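Local coordinates for fiber protein (Raptor adenovirus a, PDB 5FLD), which forms the adenovirus fibre, whose trimeric head, the part present here, probably attaches the virion to a host-cell receptor at the start of entry, at residues T103-F108 and R116-M121. The protein carries 2 engineered substitutions. Residues are numbered along the deposited sequence; the frame is centred on the assembly and turned at random.
Sequences TALCIF and RELCMM
Leu105 and Arg116 meet on one face of an antiparallel beta hairpin and illustrate how paired strands give each surface its own character. Chi1 of Leu105 (-180°) sets its branch point beside the carbonyl carbon; from there Leu105 CD1 meets Leu118 CD2 at 3.6 Å, whereas Leu105 CD2 sits over one face of the Arg116 guanidinium, 3.7 Å from Arg116 NH2. The arginine chain runs extended from CG to NE, which brings the guanidinium out to that methyl.

The reverse face gathers Cys106, Cys119 and Met121 around Ala104 and Phe108. In one of two modelled positions, Cys119 SG lies at the edge of the Phe108 ring, 3.7 Å from Phe108 CE2, a tentative sulfur-aromatic contact. Met121, extended beyond CG, reaches diagonally across: its SD is 3.9 Å from Ala104 CB, and its CE closes to 3.4 Å from Cys106 SG. Glu117 crosses Phe108 at about a right angle, its carboxylate turned 49° from the ring, and forms a salt bridge with Arg137 of its own subunit, which also makes a cation-pi contact with Phe108.

Between the faces, Ala104–Cys119 and Cys106–Glu117 are hydrogen-bonded pairs, each joined by two nearly straight N-H...O bonds.

The Leu105 face looks into the trimer: Arg116 NE hydrogen-bonds to Arg137 O of the second subunit, and Leu118 packs on Leu118 of the third. Within the antiparallel beta fold of the fibre head, strand 147-159 flanks strand 102-109, and strand 131-136 flanks strand 114-125.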
ATOM      1  N   THR A 103       3.315   1.934  -1.792  1.00 26.14           N
ATOM      2  CA  THR A 103       3.764   0.559  -1.706  1.00 25.55           C
ATOM      3  C   THR A 103       4.226   0.088  -3.079  1.00 25.33           C
ATOM      4  O   THR A 103       3.596   0.378  -4.070  1.00 25.72           O
ATOM      5  CB  THR A 103       2.663  -0.360  -1.157  1.00 27.95           C
ATOM      6  OG1 THR A 103       2.213   0.206   0.089  1.00 32.25           O
ATOM      7  CG2 THR A 103       3.197  -1.770  -0.921  1.00 29.56           C
ATOM      8  N   ALA A 104       5.319  -0.663  -3.074  1.00 25.23           N
ATOM      9  CA  ALA A 104       5.830  -1.300  -4.295  1.00 24.81           C
ATOM     10  C   ALA A 104       6.177  -2.730  -4.042  1.00 25.63           C
ATOM     11  O   ALA A 104       6.559  -3.079  -2.961  1.00 27.32           O
ATOM     12  CB  ALA A 104       7.058  -0.576  -4.828  1.00 25.65           C
ATOM     13  N   LEU A 105       6.086  -3.547  -5.079  1.00 23.61           N
ATOM     14  CA  LEU A 105       6.673  -4.872  -5.058  1.00 25.49           C
ATOM     15  C   LEU A 105       7.957  -4.786  -5.861  1.00 25.78           C
ATOM     16  O   LEU A 105       7.922  -4.394  -7.028  1.00 24.53           O
ATOM     17  CB  LEU A 105       5.740  -5.905  -5.705  1.00 28.31           C
ATOM     18  CG  LEU A 105       6.269  -7.343  -5.724  1.00 32.75           C
ATOM     19  CD1 LEU A 105       6.464  -7.940  -4.334  1.00 35.50           C
ATOM     20  CD2 LEU A 105       5.269  -8.186  -6.503  1.00 37.68           C
ATOM     21  N   CYS A 106       9.079  -5.089  -5.206  1.00 25.17           N
ATOM     22  CA  CYS A 106      10.399  -5.003  -5.806  1.00 25.18           C
ATOM     23  C   CYS A 106      11.083  -6.334  -5.778  1.00 26.88           C
ATOM     24  O   CYS A 106      10.841  -7.198  -4.906  1.00 26.75           O
ATOM     25  CB  CYS A 106      11.274  -4.002  -5.058  1.00 25.63           C
ATOM     26  SG  CYS A 106      10.549  -2.340  -5.133  1.00 31.00           S
ATOM     27  N   ILE A 107      11.985  -6.481  -6.740  1.00 23.50           N
ATOM     28  CA  ILE A 107      12.884  -7.596  -6.773  1.00 23.97           C
ATOM     29  C   ILE A 107      14.289  -7.061  -6.584  1.00 25.70           C
ATOM     30  O   ILE A 107      14.718  -6.158  -7.314  1.00 25.87           O
ATOM     31  CB  ILE A 107      12.820  -8.408  -8.091  1.00 26.35           C
ATOM     32  CG1 ILE A 107      11.447  -9.068  -8.326  1.00 28.14           C
ATOM     33  CG2 ILE A 107      13.874  -9.484  -8.071  1.00 26.72           C
ATOM     34  CD1 ILE A 107      11.192  -9.392  -9.778  1.00 30.74           C
ATOM     35  N   PHE A 108      14.996  -7.627  -5.613  1.00 24.35           N
ATOM     36  CA  PHE A 108      16.400  -7.309  -5.343  1.00 24.10           C
ATOM     37  C   PHE A 108      17.266  -8.479  -5.734  1.00 25.58           C
ATOM     38  O   PHE A 108      17.125  -9.581  -5.210  1.00 27.33           O
ATOM     39  CB  PHE A 108      16.670  -6.933  -3.875  1.00 24.98           C
ATOM     40  CG  PHE A 108      15.908  -5.723  -3.413  1.00 24.94           C
ATOM     41  CD1 PHE A 108      16.421  -4.461  -3.565  1.00 25.60           C
ATOM     42  CD2 PHE A 108      14.637  -5.858  -2.831  1.00 26.09           C
ATOM     43  CE1 PHE A 108      15.685  -3.339  -3.173  1.00 25.32           C
ATOM     44  CE2 PHE A 108      13.913  -4.732  -2.449  1.00 27.23           C
ATOM     45  CZ  PHE A 108      14.427  -3.487  -2.613  1.00 27.74           C
ATOM     46  N   ARG A 116      12.157 -11.050  -3.393  1.00 27.14           N
ATOM     47  CA  ARG A 116      10.964 -10.441  -3.872  1.00 27.07           C
ATOM     48  C   ARG A 116      10.213  -9.958  -2.646  1.00 28.48           C
ATOM     49  O   ARG A 116       9.909 -10.760  -1.748  1.00 28.72           O
ATOM     50  CB  ARG A 116      10.231 -11.505  -4.634  1.00 30.66           C
ATOM     51  CG  ARG A 116       9.048 -11.054  -5.374  1.00 31.77           C
ATOM     52  CD  ARG A 116       8.475 -12.298  -6.066  1.00 31.74           C
ATOM     53  NE  ARG A 116       7.173 -11.992  -6.595  1.00 32.29           N
ATOM     54  CZ  ARG A 116       6.905 -11.652  -7.849  1.00 34.93           C
ATOM     55  NH1 ARG A 116       7.878 -11.559  -8.787  1.00 33.32           N
ATOM     56  NH2 ARG A 116       5.645 -11.431  -8.179  1.00 37.69           N
ATOM     57  N   GLU A 117       9.983  -8.655  -2.566  1.00 26.37           N
ATOM     58  CA  GLU A 117       9.526  -7.998  -1.314  1.00 28.98           C
ATOM     59  C   GLU A 117       8.594  -6.850  -1.588  1.00 27.59           C
ATOM     60  O   GLU A 117       8.827  -6.042  -2.483  1.00 26.72           O
ATOM     61  CB  GLU A 117      10.703  -7.326  -0.585  1.00 30.83           C
ATOM     62  CG  GLU A 117      11.782  -8.219  -0.112  1.00 32.10           C
ATOM     63  CD  GLU A 117      12.891  -7.488   0.583  1.00 30.68           C
ATOM     64  OE1 GLU A 117      12.771  -6.287   0.918  1.00 33.90           O
ATOM     65  OE2 GLU A 117      13.885  -8.155   0.832  1.00 36.08           O
ATOM     66  N   LEU A 118       7.575  -6.702  -0.742  1.00 26.69           N
ATOM     67  CA  LEU A 118       6.860  -5.434  -0.654  1.00 25.95           C
ATOM     68  C   LEU A 118       7.704  -4.449   0.146  1.00 27.44           C
ATOM     69  O   LEU A 118       8.251  -4.792   1.190  1.00 30.53           O
ATOM     70  CB  LEU A 118       5.447  -5.577  -0.024  1.00 28.82           C
ATOM     71  CG  LEU A 118       4.361  -6.290  -0.830  1.00 36.13           C
ATOM     72  CD1 LEU A 118       2.982  -6.021  -0.237  1.00 38.29           C
ATOM     73  CD2 LEU A 118       4.352  -5.822  -2.256  1.00 38.15           C
ATOM     74  N   CYS A 119       7.784  -3.238  -0.374  1.00 25.77           N
ATOM     75  CA  CYS A 119       8.570  -2.118   0.172  0.50 25.76           C
ATOM     76  C   CYS A 119       7.740  -0.868   0.116  1.00 25.78           C
ATOM     77  O   CYS A 119       6.771  -0.816  -0.651  1.00 29.01           O
ATOM     78  CB  CYS A 119       9.779  -1.844  -0.702  0.50 26.84           C
ATOM     79  SG  CYS A 119      10.910  -3.226  -0.856  0.50 27.24           S
ATOM     80  N   MET A 120       8.126   0.161   0.851  1.00 25.07           N
ATOM     81  CA  MET A 120       7.501   1.457   0.642  1.00 26.50           C
ATOM     82  C   MET A 120       8.519   2.375  -0.016  1.00 28.62           C
ATOM     83  O   MET A 120       9.724   2.260   0.226  1.00 29.90           O
ATOM     84  CB  MET A 120       6.924   2.018   1.909  1.00 30.18           C
ATOM     85  CG  MET A 120       5.692   1.195   2.345  1.00 34.77           C
ATOM     86  SD  MET A 120       4.616   2.026   3.476  1.00 37.01           S
ATOM     87  CE  MET A 120       3.656   2.940   2.271  1.00 34.81           C
ATOM     88  N   MET A 121       8.028   3.242  -0.889  1.00 27.11           N
ATOM     89  CA  MET A 121       8.881   4.195  -1.630  1.00 28.49           C
ATOM     90  C   MET A 121       8.323   5.591  -1.492  1.00 28.24           C
ATOM     91  O   MET A 121       7.119   5.765  -1.419  1.00 27.02           O
ATOM     92  CB  MET A 121       8.875   3.854  -3.102  1.00 30.49           C
ATOM     93  CG  MET A 121       9.400   2.498  -3.420  1.00 36.80           C
ATOM     94  SD  MET A 121       9.499   2.411  -5.224  1.00 39.69           S
ATOM     95  CE  MET A 121      10.621   1.061  -5.202  1.00 39.82           C
TER